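Local coordinates for EGF family domain-containing protein (Toxoplasma gondii, PDB 4Z80), which probably acts as a parasite surface receptor of the moving junction in host-cell invasion, and binds a peptide from its partner RON2L1, at residues 191-195 with 196-200; 142-145 with 146-150; 408-412 with 413-417; 449-453 with 454-458. One frame throughout, in Å; residues are numbered along the deposited sequence.

Contact 1: residues 191-195 with 196-200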
loop_
_atom_site.group_PDB
_atom_site.type_symbol
_atom_site.label_atom_id
_atom_site.label_comp_id
_atom_site.label_asym_id
_atom_site.label_seq_id
_atom_site.Cartn_x
_atom_site.Cartn_y
_atom_site.Cartn_z
ATOM N N PRO A 191 -1.449 23.568 -3.784
ATOM C CA PRO A 191 -0.583 22.489 -4.265
ATOM C C PRO A 191 0.151 21.761 -3.148
ATOM O O PRO A 191 0.312 22.272 -2.036
ATOM C CB PRO A 191 0.401 23.211 -5.187
ATOM C CG PRO A 191 0.449 24.602 -4.680
ATOM C CD PRO A 191 -0.917 24.901 -4.115
ATOM N N LEU A 192 0.578 20.543 -3.463
ATOM C CA LEU A 192 1.371 19.736 -2.558
ATOM C C LEU A 192 2.835 20.097 -2.762
ATOM O O LEU A 192 3.358 19.948 -3.859
ATOM C CB LEU A 192 1.125 18.257 -2.828
ATOM C CG LEU A 192 1.755 17.223 -1.892
ATOM C CD1 LEU A 192 1.303 17.419 -0.454
ATOM C CD2 LEU A 192 1.401 15.828 -2.400
ATOM N N ARG A 193 3.484 20.575 -1.705
ATOM C CA ARG A 193 4.827 21.138 -1.836
ATOM C C ARG A 193 5.934 20.120 -1.588
ATOM O O ARG A 193 5.916 19.405 -0.586
ATOM C CB ARG A 193 5.019 22.297 -0.855
ATOM C CG ARG A 193 3.974 23.391 -0.933
ATOM C CD ARG A 193 4.301 24.435 -1.975
ATOM N NE ARG A 193 3.347 25.541 -1.919
ATOM C CZ ARG A 193 3.095 26.366 -2.928
ATOM N NH1 ARG A 193 3.726 26.225 -4.089
ATOM N NH2 ARG A 193 2.200 27.330 -2.780
ATOM N N PHE A 194 6.907 20.083 -2.492
ATOM C CA PHE A 194 8.128 19.308 -2.301
ATOM C C PHE A 194 9.221 20.265 -1.854
ATOM O O PHE A 194 9.769 20.134 -0.763
ATOM C CB PHE A 194 8.520 18.589 -3.597
ATOM C CG PHE A 194 9.760 17.721 -3.493
ATOM C CD1 PHE A 194 10.165 17.157 -2.294
ATOM C CD2 PHE A 194 10.511 17.465 -4.628
ATOM C CE1 PHE A 194 11.299 16.355 -2.240
ATOM C CE2 PHE A 194 11.641 16.663 -4.576
ATOM C CZ PHE A 194 12.033 16.114 -3.386
ATOM N N LEU A 195 9.518 21.232 -2.715
ATOM C CA LEU A 195 10.405 22.337 -2.366
ATOM C C LEU A 195 9.537 23.575 -2.206
ATOM O O LEU A 195 9.081 24.152 -3.188
ATOM C CB LEU A 195 11.478 22.541 -3.434
ATOM C CG LEU A 195 12.152 21.249 -3.897
ATOM C CD1 LEU A 195 13.216 21.542 -4.946
ATOM C CD2 LEU A 195 12.742 20.484 -2.717
ATOM N N ASP A 196 9.284 23.946 -0.956
ATOM C CA ASP A 196 8.389 25.053 -0.643
ATOM C C ASP A 196 9.134 26.376 -0.737
ATOM O O ASP A 196 9.865 26.759 0.174
ATOM C CB ASP A 196 7.791 24.884 0.753
ATOM C CG ASP A 196 6.672 25.871 1.026
ATOM O OD1 ASP A 196 6.431 26.750 0.170
ATOM O OD2 ASP A 196 6.035 25.768 2.095
ATOM N N THR A 197 8.932 27.069 -1.847
ATOM C CA THR A 197 9.663 28.294 -2.129
ATOM C C THR A 197 9.068 29.486 -1.383
ATOM O O THR A 197 9.646 30.575 -1.378
ATOM C CB THR A 197 9.677 28.574 -3.640
ATOM O OG1 THR A 197 8.329 28.648 -4.122
ATOM C CG2 THR A 197 10.416 27.454 -4.372
ATOM N N THR A 198 7.919 29.274 -0.744
ATOM C CA THR A 198 7.299 30.309 0.074
ATOM C C THR A 198 7.950 30.378 1.458
ATOM O O THR A 198 7.597 31.231 2.274
ATOM C CB THR A 198 5.780 30.076 0.242
ATOM O OG1 THR A 198 5.552 28.965 1.118
ATOM C CG2 THR A 198 5.117 29.807 -1.106
ATOM N N GLN A 199 8.901 29.480 1.713
ATOM C CA GLN A 199 9.634 29.456 2.976
ATOM C C GLN A 199 11.135 29.371 2.716
ATOM O O GLN A 199 11.743 28.306 2.836
ATOM C CB GLN A 199 9.174 28.278 3.843
ATOM C CG GLN A 199 7.687 28.304 4.179
ATOM C CD GLN A 199 7.226 27.062 4.928
ATOM O OE1 GLN A 199 7.972 26.091 5.062
ATOM N NE2 GLN A 199 5.989 27.088 5.417
ATOM N N ARG A 200 11.729 30.504 2.355
ATOM C CA ARG A 200 13.156 30.560 2.068
ATOM C C ARG A 200 13.980 30.399 3.341
ATOM O O ARG A 200 13.474 30.590 4.448
ATOM C CB ARG A 200 13.514 31.880 1.380
ATOM C CG ARG A 200 12.845 32.090 0.029
ATOM C CD ARG A 200 13.429 33.300 -0.685
ATOM N NE ARG A 200 13.766 32.998 -2.076
ATOM C CZ ARG A 200 14.850 33.440 -2.710
ATOM N NH1 ARG A 200 15.733 34.218 -2.094
ATOM N NH2 ARG A 200 15.053 33.100 -3.977
#
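From R193, at the end of strand 192-193, the chain bends through F194 and L195 and at D196 enters a type I beta turn that Q199 closes, its N bonding to D196 O at 3.3 Å. The bend brings the side chain of R193 slantwise across that of D196. Their guanidinium and carboxylate planes lie 8° apart, yet OD1 of D196 sits well out of the arginine plane, 3.9 Å from R193 NE, so this long salt bridge is one of charge alone. R193 CD is about as near, at 3.8 Å from D196 OD1. The guanidinium is sandwiched, with P191 CG over the centre of one face and T198 CG2 toward the rim of the other. With CG anti to its own N (chi1 -170°), D196 swings its carboxylate to T198, whose OG1 donates to D196 OD1 at 2.6 Å and whose N does so at 3.1 Å, both from the same face. D196 OD2 pairs with K244. F194 and L195, ahead of the turn, and T197 within it pack on M23, I25 and I31 of the bound RON2L1 peptide chain. This is an Asx turn at D196, heading the type I turn beside the bound peptide.

Contact 2: residues 142-145 with 146-150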
loop_
_atom_site.group_PDB
_atom_site.type_symbol
_atom_site.label_atom_id
_atom_site.label_comp_id
_atom_site.label_asym_id
_atom_site.label_seq_id
_atom_site.Cartn_x
_atom_site.Cartn_y
_atom_site.Cartn_z
ATOM N N ALA A 142 20.627 9.757 -10.278
ATOM C CA ALA A 142 20.426 10.412 -8.984
ATOM C C ALA A 142 19.885 9.472 -7.903
ATOM O O ALA A 142 19.781 9.855 -6.733
ATOM C CB ALA A 142 19.483 11.596 -9.137
ATOM N N GLU A 143 19.536 8.249 -8.294
ATOM C CA GLU A 143 18.798 7.343 -7.413
ATOM C C GLU A 143 19.702 6.581 -6.445
ATOM O O GLU A 143 20.909 6.484 -6.653
ATOM C CB GLU A 143 17.980 6.366 -8.268
ATOM C CG GLU A 143 16.960 7.107 -9.145
ATOM C CD GLU A 143 16.183 6.213 -10.090
ATOM O OE1 GLU A 143 16.592 5.052 -10.305
ATOM O OE2 GLU A 143 15.158 6.685 -10.626
ATOM N N VAL A 144 19.117 6.065 -5.368
ATOM C CA VAL A 144 19.882 5.241 -4.441
ATOM C C VAL A 144 20.526 4.086 -5.202
ATOM O O VAL A 144 19.974 3.597 -6.191
ATOM C CB VAL A 144 19.003 4.700 -3.283
ATOM C CG1 VAL A 144 18.391 5.845 -2.491
ATOM C CG2 VAL A 144 17.920 3.770 -3.799
ATOM N N ALA A 145 21.701 3.660 -4.748
ATOM C CA ALA A 145 22.431 2.594 -5.418
ATOM C C ALA A 145 21.542 1.362 -5.523
ATOM O O ALA A 145 20.787 1.068 -4.599
ATOM C CB ALA A 145 23.713 2.263 -4.665
ATOM N N LYS A 146 21.622 0.653 -6.643
ATOM C CA LYS A 146 20.796 -0.540 -6.831
ATOM C C LYS A 146 20.981 -1.526 -5.674
ATOM O O LYS A 146 20.024 -2.172 -5.240
ATOM C CB LYS A 146 21.121 -1.210 -8.166
ATOM C CG LYS A 146 20.284 -2.455 -8.473
ATOM C CD LYS A 146 18.790 -2.162 -8.552
ATOM C CE LYS A 146 18.015 -3.421 -8.960
ATOM N NZ LYS A 146 16.558 -3.190 -9.130
ATOM N N SER A 147 22.194 -1.611 -5.143
ATOM C CA SER A 147 22.485 -2.564 -4.082
ATOM C C SER A 147 21.797 -2.240 -2.759
ATOM O O SER A 147 21.779 -3.088 -1.866
ATOM C CB SER A 147 23.998 -2.663 -3.871
ATOM O OG SER A 147 24.544 -1.392 -3.544
ATOM N N ILE A 148 21.231 -1.034 -2.624
ATOM C CA ILE A 148 20.432 -0.702 -1.444
ATOM C C ILE A 148 18.984 -0.327 -1.790
ATOM O O ILE A 148 18.264 0.194 -0.942
ATOM C CB ILE A 148 21.061 0.466 -0.621
ATOM C CG1 ILE A 148 20.950 1.811 -1.350
ATOM C CG2 ILE A 148 22.522 0.163 -0.298
ATOM C CD1 ILE A 148 21.076 3.007 -0.415
ATOM N N GLU A 149 18.560 -0.598 -3.020
ATOM C CA GLU A 149 17.194 -0.282 -3.450
ATOM C C GLU A 149 16.159 -0.867 -2.496
ATOM O O GLU A 149 16.286 -2.012 -2.063
ATOM C CB GLU A 149 16.923 -0.815 -4.857
ATOM C CG GLU A 149 15.529 -0.445 -5.382
ATOM C CD GLU A 149 15.129 -1.177 -6.653
ATOM O OE1 GLU A 149 15.475 -2.371 -6.811
ATOM O OE2 GLU A 149 14.441 -0.563 -7.491
ATOM N N GLY A 150 15.129 -0.078 -2.192
ATOM C CA GLY A 150 13.972 -0.551 -1.459
ATOM C C GLY A 150 12.727 -0.491 -2.333
ATOM O O GLY A 150 12.801 -0.641 -3.558
#
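V144 and I148 meet across a short 3-10 turn at 146-147, in the loop region between strands 101-104 and 160-161. The turn is closed by I148 N, which donates to A145 O at 2.9 Å with an N-H...O angle of 155°; the donor stands well above the carbonyl plane instead of on a lone pair. On the packed side, V144 directs its CB toward the turn. That CB lies 3.9 Å from the CD1 tip of I148, and V144 CG2 comes 4.1 Å from E149 CA. I148 can reach V144 because its CG1 stands between its own N and carbonyl carbon (chi1 71°); CG1 passes close to A145 O and CD1 carries on to V144. The outer side is looser: A145 is exposed, its CB is 4.3 Å from I148 CG1 and 3.9 Å from S147 OG, and both A145 and S147 touch a crystal neighbour. Beneath the turn the chemistry turns polar and buried. The ammonium group of K146 forms a salt bridge with the E149 carboxylate and donates a second bond to A314 O. E149 OE2 accepts from Y294 OH and from H122 N, so both carboxylate oxygens are bonded, and E149 O takes R116 NE. These partners fasten the turn to the loops holding H122, Y294 and A314. The lysine chain bends at chi2 (61°) on its way, and K146 NZ ends 2.7 Å from E149 OE1, approaching that oxygen from above the carboxylate plane.

Contact 3: residues 408-412 with 413-417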
loop_
_atom_site.group_PDB
_atom_site.type_symbol
_atom_site.label_atom_id
_atom_site.label_comp_id
_atom_site.label_asym_id
_atom_site.label_seq_id
_atom_site.Cartn_x
_atom_site.Cartn_y
_atom_site.Cartn_z
ATOM N N PHE A 408 -7.116 -20.719 16.690
ATOM C CA PHE A 408 -6.016 -21.308 17.427
ATOM C C PHE A 408 -6.525 -21.815 18.761
ATOM O O PHE A 408 -7.204 -21.089 19.480
ATOM C CB PHE A 408 -4.900 -20.295 17.637
ATOM C CG PHE A 408 -3.750 -20.822 18.439
ATOM C CD1 PHE A 408 -2.798 -21.630 17.848
ATOM C CD2 PHE A 408 -3.607 -20.492 19.778
ATOM C CE1 PHE A 408 -1.731 -22.119 18.573
ATOM C CE2 PHE A 408 -2.535 -20.972 20.512
ATOM C CZ PHE A 408 -1.595 -21.784 19.911
ATOM N N VAL A 409 -6.224 -23.072 19.072
ATOM C CA VAL A 409 -6.612 -23.674 20.340
ATOM C C VAL A 409 -5.348 -24.045 21.097
ATOM O O VAL A 409 -4.641 -24.982 20.724
ATOM C CB VAL A 409 -7.501 -24.916 20.126
ATOM C CG1 VAL A 409 -7.958 -25.494 21.477
ATOM C CG2 VAL A 409 -8.702 -24.572 19.246
ATOM N N ALA A 410 -5.055 -23.303 22.164
ATOM C CA ALA A 410 -3.870 -23.554 22.972
ATOM C C ALA A 410 -4.041 -24.836 23.760
ATOM O O ALA A 410 -5.145 -25.163 24.204
ATOM C CB ALA A 410 -3.605 -22.398 23.914
ATOM N N THR A 411 -2.944 -25.560 23.934
ATOM C CA THR A 411 -2.981 -26.800 24.694
ATOM C C THR A 411 -3.457 -26.538 26.125
ATOM O O THR A 411 -4.372 -27.209 26.603
ATOM C CB THR A 411 -1.605 -27.480 24.701
ATOM O OG1 THR A 411 -1.227 -27.784 23.350
ATOM C CG2 THR A 411 -1.637 -28.771 25.515
ATOM N N ASP A 412 -2.853 -25.558 26.797
ATOM C CA ASP A 412 -3.257 -25.211 28.161
ATOM C C ASP A 412 -2.838 -23.796 28.561
ATOM O O ASP A 412 -2.184 -23.590 29.586
ATOM C CB ASP A 412 -2.685 -26.224 29.160
ATOM C CG ASP A 412 -1.177 -26.362 29.060
ATOM O OD1 ASP A 412 -0.512 -25.442 28.534
ATOM O OD2 ASP A 412 -0.653 -27.401 29.517
ATOM N N CYS A 413 -3.223 -22.825 27.744
ATOM C CA CYS A 413 -2.972 -21.416 28.020
ATOM C C CYS A 413 -4.273 -20.657 27.829
ATOM O O CYS A 413 -4.969 -20.861 26.838
ATOM C CB CYS A 413 -1.882 -20.857 27.094
ATOM S SG CYS A 413 -1.772 -19.044 27.028
ATOM N N ASN A 414 -4.619 -19.795 28.778
ATOM C CA ASN A 414 -5.679 -18.831 28.531
ATOM C C ASN A 414 -5.130 -17.754 27.600
ATOM O O ASN A 414 -4.168 -17.076 27.938
ATOM C CB ASN A 414 -6.188 -18.214 29.830
ATOM C CG ASN A 414 -7.387 -17.317 29.610
ATOM O OD1 ASN A 414 -7.301 -16.310 28.903
ATOM N ND2 ASN A 414 -8.516 -17.676 30.211
ATOM N N MET A 415 -5.735 -17.601 26.425
ATOM C CA MET A 415 -5.118 -16.811 25.367
ATOM C C MET A 415 -5.308 -15.307 25.524
ATOM O O MET A 415 -4.865 -14.532 24.685
ATOM C CB MET A 415 -5.643 -17.283 24.015
ATOM C CG MET A 415 -5.056 -18.631 23.598
ATOM S SD MET A 415 -3.248 -18.682 23.550
ATOM C CE MET A 415 -2.922 -17.522 22.220
ATOM N N GLY A 416 -5.901 -14.897 26.643
ATOM C CA GLY A 416 -5.928 -13.495 27.026
ATOM C C GLY A 416 -4.856 -13.152 28.051
ATOM O O GLY A 416 -4.707 -11.991 28.425
ATOM N N GLU A 417 -4.117 -14.160 28.507
ATOM C CA GLU A 417 -3.058 -13.976 29.498
ATOM C C GLU A 417 -1.662 -13.939 28.881
ATOM O O GLU A 417 -1.498 -14.133 27.680
ATOM C CB GLU A 417 -3.138 -15.084 30.543
ATOM C CG GLU A 417 -4.486 -15.123 31.249
ATOM C CD GLU A 417 -4.784 -13.842 32.000
ATOM O OE1 GLU A 417 -3.893 -13.366 32.736
ATOM O OE2 GLU A 417 -5.900 -13.303 31.836
#
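N414 OD1, one residue ahead of M415, which packs on A410, takes G416 N at 3.0 Å in the carbonyl plane and, more weakly, N352 ND2. The bond to a backbone N two residues on makes this an Asx turn, and it lies within the type I beta turn from N414 to E417. Just before it, the chain leaves strand 405-410 of a four-stranded antiparallel sheet. M415 folds back over that strand end: bent at chi2 (-56°) and again at chi3, it lays its sulfur against A410, with SD 3.8 Å from A410 CB. The same sulfur lies at the edge of the F408 ring, in its plane and 5.1 Å from the centroid, a Met-aromatic contact in which the two side chains cross at about a right angle. A410 also touches C413, CB to CB at 3.9 Å, and the disulfide from C413 to C419 ties the loop together. F408 and M415 both touch A378 of helix 378-387, and F408 also C381, so the loop's apolar side is anchored to the helix packed on the sheet. The methyl end of M415 also reaches the ring, its CE 3.9 Å from F408 CE2.

Contact 4: residues 449-453 with 454-458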
loop_
_atom_site.group_PDB
_atom_site.type_symbol
_atom_site.label_atom_id
_atom_site.label_comp_id
_atom_site.label_asym_id
_atom_site.label_seq_id
_atom_site.Cartn_x
_atom_site.Cartn_y
_atom_site.Cartn_z
ATOM N N LEU A 449 -6.323 -11.068 6.980
ATOM C CA LEU A 449 -6.030 -9.631 6.954
ATOM C C LEU A 449 -5.632 -9.081 8.332
ATOM O O LEU A 449 -5.328 -7.891 8.458
ATOM C CB LEU A 449 -7.251 -8.877 6.414
ATOM C CG LEU A 449 -7.529 -9.056 4.915
ATOM C CD1 LEU A 449 -8.945 -8.659 4.590
ATOM C CD2 LEU A 449 -6.551 -8.244 4.080
ATOM N N SER A 450 -5.631 -9.943 9.345
ATOM C CA SER A 450 -5.279 -9.551 10.721
ATOM C C SER A 450 -3.772 -9.461 10.931
ATOM O O SER A 450 -2.999 -10.180 10.290
ATOM C CB SER A 450 -5.825 -10.561 11.740
ATOM O OG SER A 450 -7.196 -10.842 11.560
ATOM N N ALA A 451 -3.347 -8.605 11.857
ATOM C CA ALA A 451 -1.996 -8.714 12.399
ATOM C C ALA A 451 -1.868 -10.049 13.153
ATOM O O ALA A 451 -2.880 -10.661 13.522
ATOM C CB ALA A 451 -1.680 -7.538 13.305
ATOM N N VAL A 452 -0.635 -10.499 13.382
ATOM C CA VAL A 452 -0.417 -11.838 13.938
ATOM C C VAL A 452 0.181 -11.873 15.340
ATOM O O VAL A 452 0.545 -12.937 15.813
ATOM C CB VAL A 452 0.488 -12.696 13.009
ATOM C CG1 VAL A 452 -0.125 -12.797 11.624
ATOM C CG2 VAL A 452 1.907 -12.146 12.921
ATOM N N ASP A 453 0.263 -10.728 16.017
ATOM C CA ASP A 453 0.748 -10.692 17.397
ATOM C C ASP A 453 -0.369 -11.081 18.365
ATOM O O ASP A 453 -1.325 -10.336 18.533
ATOM C CB ASP A 453 1.275 -9.299 17.735
ATOM C CG ASP A 453 1.974 -9.241 19.087
ATOM O OD1 ASP A 453 1.953 -10.241 19.843
ATOM O OD2 ASP A 453 2.549 -8.177 19.392
ATOM N N PRO A 454 -0.261 -12.254 19.011
ATOM C CA PRO A 454 -1.349 -12.615 19.921
ATOM C C PRO A 454 -1.447 -11.684 21.132
ATOM O O PRO A 454 -2.510 -11.620 21.750
ATOM C CB PRO A 454 -0.985 -14.044 20.350
ATOM C CG PRO A 454 0.470 -14.156 20.130
ATOM C CD PRO A 454 0.779 -13.298 18.943
ATOM N N SER A 455 -0.377 -10.956 21.444
ATOM C CA SER A 455 -0.354 -10.144 22.658
ATOM C C SER A 455 -1.170 -8.858 22.524
ATOM O O SER A 455 -1.441 -8.190 23.526
ATOM C CB SER A 455 1.088 -9.804 23.053
ATOM O OG SER A 455 1.658 -8.821 22.205
ATOM N N ILE A 456 -1.573 -8.509 21.304
ATOM C CA ILE A 456 -2.426 -7.332 21.101
ATOM C C ILE A 456 -3.891 -7.708 20.895
ATOM O O ILE A 456 -4.729 -6.841 20.633
ATOM C CB ILE A 456 -1.969 -6.470 19.894
ATOM C CG1 ILE A 456 -2.196 -7.186 18.553
ATOM C CG2 ILE A 456 -0.499 -6.073 20.073
ATOM C CD1 ILE A 456 -1.856 -6.333 17.346
ATOM N N ALA A 457 -4.212 -8.993 21.014
ATOM C CA ALA A 457 -5.567 -9.439 20.742
ATOM C C ALA A 457 -6.582 -8.748 21.648
ATOM O O ALA A 457 -6.317 -8.490 22.826
ATOM C CB ALA A 457 -5.675 -10.952 20.899
ATOM N N ILE A 458 -7.746 -8.462 21.085
ATOM C CA ILE A 458 -8.840 -7.882 21.852
ATOM C C ILE A 458 -10.148 -8.630 21.614
ATOM O O ILE A 458 -10.214 -9.578 20.833
ATOM C CB ILE A 458 -9.031 -6.383 21.524
ATOM C CG1 ILE A 458 -9.459 -6.198 20.069
ATOM C CG2 ILE A 458 -7.757 -5.609 21.818
ATOM C CD1 ILE A 458 -9.748 -4.731 19.683
#
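D453 and I456 set their side chains at about a right angle, the aspartate reaching across the start of a 3-10 turn (454-456) while the isoleucine, the last residue of that turn, comes back against the aspartate. The first torsion of D453 (chi1 -172°) turns CG away from its own N, alongside the carbonyl carbon, and this brings the carboxylate forward over the turn. S455 N donates to D453 OD1 at 2.9 Å, with an N-H...O angle of 157°. The bond joins an aspartate oxygen to the backbone N two residues on, as in an Asx turn. In one of the two conformers of S455, OG also donates to D453 OD1 from the same face of the carboxylate; this bond may be only partly present. Both donors stand above the carboxylate plane. The backbone adds a weak bond from I456 N to D453 O at 3.3 Å. I456 straddles the aspartate: its CG1 lies 3.3 Å from D453 O, and its CG2 lies 3.8 Å from D453 OD2. The far end of the isoleucine runs back to A451, where CD1 meets A451 CB at 4.2 Å, a loose apolar touch. Beyond this pair, D453 and A451 lean on S327 and I456 on R347, both in loops. P454 directs its CB away from 449-453 and touches A378 of helix 378-387 and M444 of strand 443-447. V452 lies on E379 and Q383 of the same helix, and A457 also rests on M444, so the turn spans helix and sheet edge.

Overall arrangement
Following the chain from the N terminus, contact 2 (142-150) comes first, then contact 1 (191-200), contact 3 (408-417) and contact 4 (449-458). Each is a local contact at or beside a short turn; all lie in series, and none nests in or crosses another. Contact 2 shapes the loop leading to strand 160-161, and contact 1 contains strand 192-193, which pairs with strand 160-161; the nearest atoms of the two contacts are about 10 Å apart. Contacts 1 and 3 lie on opposite sides of the chain's centre, their own centres about 54 Å apart. Contacts 3 and 4 come within about 4 Å at their nearest atoms, and both lean on helix 378-387 and strand 443-447.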